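Local coordinates for protein Ufm1-specific protease (Caenorhabditis elegans, PDB 5EJJ) that cleaves the peptide bond after the C-terminal glycine of the ubiquitin-like modifier UFM1 as a thiol protease, releasing the modifier from its target proteins, at residues 172-176 and 253-257. Sequence-based numbering, arbitrary orientation.
Sequences VIREQ and SLDLY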
ATOM      1  N   VAL A 172      16.960 -17.189 -14.021  1.00 22.17           N
ATOM      2  CA  VAL A 172      16.862 -16.502 -15.288  1.00 23.74           C
ATOM      3  C   VAL A 172      15.443 -16.609 -15.860  1.00 24.88           C
ATOM      4  O   VAL A 172      14.900 -17.706 -16.025  1.00 26.31           O
ATOM      5  CB  VAL A 172      17.985 -16.958 -16.290  1.00 23.40           C
ATOM      6  CG1 VAL A 172      18.006 -18.455 -16.447  1.00 33.11           C
ATOM      7  CG2 VAL A 172      17.816 -16.323 -17.647  1.00 24.55           C
ATOM      8  N   ILE A 173      14.829 -15.458 -16.121  1.00 24.33           N
ATOM      9  CA  ILE A 173      13.595 -15.427 -16.903  1.00 26.00           C
ATOM     10  C   ILE A 173      13.879 -14.872 -18.296  1.00 23.91           C
ATOM     11  O   ILE A 173      14.508 -13.820 -18.454  1.00 22.07           O
ATOM     12  CB  ILE A 173      12.480 -14.623 -16.208  1.00 26.12           C
ATOM     13  CG1 ILE A 173      12.260 -15.148 -14.795  1.00 22.59           C
ATOM     14  CG2 ILE A 173      11.163 -14.719 -16.996  1.00 23.83           C
ATOM     15  CD1 ILE A 173      11.665 -14.120 -13.896  1.00 24.15           C
ATOM     16  N   ARG A 174      13.400 -15.590 -19.302  1.00 25.66           N
ATOM     17  CA  ARG A 174      13.802 -15.356 -20.675  1.00 28.26           C
ATOM     18  C   ARG A 174      12.801 -16.120 -21.489  1.00 28.38           C
ATOM     19  O   ARG A 174      12.195 -17.042 -20.976  1.00 34.09           O
ATOM     20  CB  ARG A 174      15.183 -15.950 -20.895  1.00 32.93           C
ATOM     21  CG  ARG A 174      16.031 -15.328 -22.017  1.00 48.95           C
ATOM     22  CD  ARG A 174      17.230 -16.232 -22.372  1.00 50.83           C
ATOM     23  NE  ARG A 174      16.748 -17.614 -22.496  1.00 63.02           N
ATOM     24  CZ  ARG A 174      16.898 -18.569 -21.574  1.00 59.01           C
ATOM     25  NH1 ARG A 174      17.556 -18.326 -20.435  1.00 48.82           N
ATOM     26  NH2 ARG A 174      16.389 -19.776 -21.803  1.00 62.66           N
ATOM     27  N   GLU A 175      12.596 -15.724 -22.739  1.00 31.50           N
ATOM     28  CA  GLU A 175      11.698 -16.448 -23.635  1.00 33.78           C
ATOM     29  C   GLU A 175      12.252 -17.860 -23.821  1.00 37.67           C
ATOM     30  O   GLU A 175      13.435 -18.099 -23.587  1.00 41.27           O
ATOM     31  CB  GLU A 175      11.562 -15.716 -24.968  1.00 32.17           C
ATOM     32  CG  GLU A 175      10.486 -16.242 -25.892  1.00 37.63           C
ATOM     33  CD  GLU A 175      10.707 -15.812 -27.345  1.00 58.92           C
ATOM     34  OE1 GLU A 175      11.818 -15.314 -27.672  1.00 59.79           O
ATOM     35  OE2 GLU A 175       9.768 -15.974 -28.162  1.00 58.87           O
ATOM     36  N   GLN A 176      11.387 -18.791 -24.212  1.00 42.77           N
ATOM     37  CA  GLN A 176      11.670 -20.227 -24.157  1.00 47.58           C
ATOM     38  C   GLN A 176      10.587 -20.952 -24.932  1.00 54.86           C
ATOM     39  O   GLN A 176       9.414 -20.569 -24.868  1.00 51.65           O
ATOM     40  CB  GLN A 176      11.588 -20.738 -22.714  1.00 46.37           C
ATOM     41  CG  GLN A 176      12.897 -20.843 -21.931  1.00 43.97           C
ATOM     42  CD  GLN A 176      12.657 -21.279 -20.481  1.00 47.34           C
ATOM     43  OE1 GLN A 176      11.524 -21.205 -19.972  1.00 38.35           O
ATOM     44  NE2 GLN A 176      13.719 -21.744 -19.814  1.00 46.89           N
ATOM     45  N   SER A 253       8.554 -21.350 -15.199  1.00 33.55           N
ATOM     46  CA  SER A 253       9.423 -20.314 -15.764  1.00 29.05           C
ATOM     47  C   SER A 253       8.788 -19.700 -17.012  1.00 25.28           C
ATOM     48  O   SER A 253       8.953 -18.518 -17.262  1.00 24.71           O
ATOM     49  CB  SER A 253      10.821 -20.880 -16.081  1.00 33.11           C
ATOM     50  OG  SER A 253      10.822 -21.720 -17.241  1.00 33.21           O
ATOM     51  N   LEU A 254       8.034 -20.490 -17.772  1.00 22.89           N
ATOM     52  CA  LEU A 254       7.308 -19.938 -18.907  1.00 24.84           C
ATOM     53  C   LEU A 254       6.240 -18.936 -18.473  1.00 25.21           C
ATOM     54  O   LEU A 254       6.152 -17.831 -19.012  1.00 20.90           O
ATOM     55  CB  LEU A 254       6.657 -21.032 -19.739  1.00 25.61           C
ATOM     56  CG  LEU A 254       6.004 -20.467 -21.001  1.00 27.64           C
ATOM     57  CD1 LEU A 254       7.048 -19.889 -21.933  1.00 36.11           C
ATOM     58  CD2 LEU A 254       5.192 -21.510 -21.724  1.00 36.39           C
ATOM     59  N   ASP A 255       5.418 -19.345 -17.508  1.00 29.25           N
ATOM     60  CA  ASP A 255       4.375 -18.488 -16.953  1.00 24.39           C
ATOM     61  C   ASP A 255       4.990 -17.188 -16.448  1.00 24.51           C
ATOM     62  O   ASP A 255       4.414 -16.116 -16.639  1.00 24.53           O
ATOM     63  CB  ASP A 255       3.658 -19.188 -15.791  1.00 32.89           C
ATOM     64  CG  ASP A 255       2.702 -20.301 -16.245  1.00 44.20           C
ATOM     65  OD1 ASP A 255       1.927 -20.087 -17.220  1.00 41.45           O
ATOM     66  OD2 ASP A 255       2.718 -21.385 -15.597  1.00 43.90           O
ATOM     67  N   LEU A 256       6.157 -17.284 -15.804  1.00 23.04           N
ATOM     68  CA  LEU A 256       6.850 -16.101 -15.305  1.00 19.66           C
ATOM     69  C   LEU A 256       7.209 -15.168 -16.441  1.00 18.74           C
ATOM     70  O   LEU A 256       7.219 -13.964 -16.274  1.00 18.55           O
ATOM     71  CB  LEU A 256       8.142 -16.466 -14.580  1.00 22.12           C
ATOM     72  CG  LEU A 256       8.158 -16.988 -13.146  1.00 22.76           C
ATOM     73  CD1 LEU A 256       7.505 -16.045 -12.142  1.00 23.80           C
ATOM     74  CD2 LEU A 256       7.508 -18.324 -13.116  1.00 25.70           C
ATOM     75  N   TYR A 257       7.538 -15.726 -17.597  1.00 23.59           N
ATOM     76  CA  TYR A 257       8.017 -14.906 -18.702  1.00 20.81           C
ATOM     77  C   TYR A 257       6.873 -14.127 -19.338  1.00 20.18           C
ATOM     78  O   TYR A 257       6.994 -12.915 -19.555  1.00 19.29           O
ATOM     79  CB  TYR A 257       8.773 -15.745 -19.732  1.00 24.24           C
ATOM     80  CG  TYR A 257       8.810 -15.124 -21.112  1.00 27.74           C
ATOM     81  CD1 TYR A 257       9.752 -14.145 -21.429  1.00 29.99           C
ATOM     82  CD2 TYR A 257       7.905 -15.519 -22.099  1.00 23.62           C
ATOM     83  CE1 TYR A 257       9.784 -13.573 -22.686  1.00 30.40           C
ATOM     84  CE2 TYR A 257       7.920 -14.948 -23.347  1.00 26.91           C
ATOM     85  CZ  TYR A 257       8.864 -13.979 -23.639  1.00 33.08           C
ATOM     86  OH  TYR A 257       8.889 -13.410 -24.887  1.00 41.56           O
TER
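Tyr257, in the first turn of helix 253-280, lays one ring face against the backbone of Glu175, in the chain leaving edge strand 171-173 of a mixed beta-sheet. This CH-pi contact sets Glu175 CA 3.6 Å from the Tyr257 ring centroid, 14° off the ring normal. The Glu175 side chain, extended, then runs beside the tyrosine in the same direction, its CG 3.4 Å from Tyr257 OH. At the base of the ring, methyl CG2 of Ile173 packs 3.8 Å from Tyr257 CB and also touches Leu256 CB, joining the edge strand to the first turn of the helix. Farther along the loop, a methyl of Leu254, CD1, rests 3.8 Å from Gln176 O. Ser253 OG donates to Gln176 OE1 over 2.9 Å, meeting a lone pair in the carbonyl plane at a C=O...donor angle of 127°. With CG of Tyr257 anti to the backbone N (chi1 157°), the ring extends from the helix along the loop backbone, and its hydroxyl is hydrogen-bonded to the carbonyl oxygen of Phe160. Replacing Tyr257 by an alanine is likely to open a gap beside the Glu175 backbone and leave the Phe160 carbonyl without this partner. The contact lies away from the residues inferred to be catalytic, within the UfSP2 N-terminal family region. Gln182 lies next to its polar end: its backbone N is hydrogen-bonded to Ser253 OG, and its OE1 makes a weak bond with Gln176 NE2.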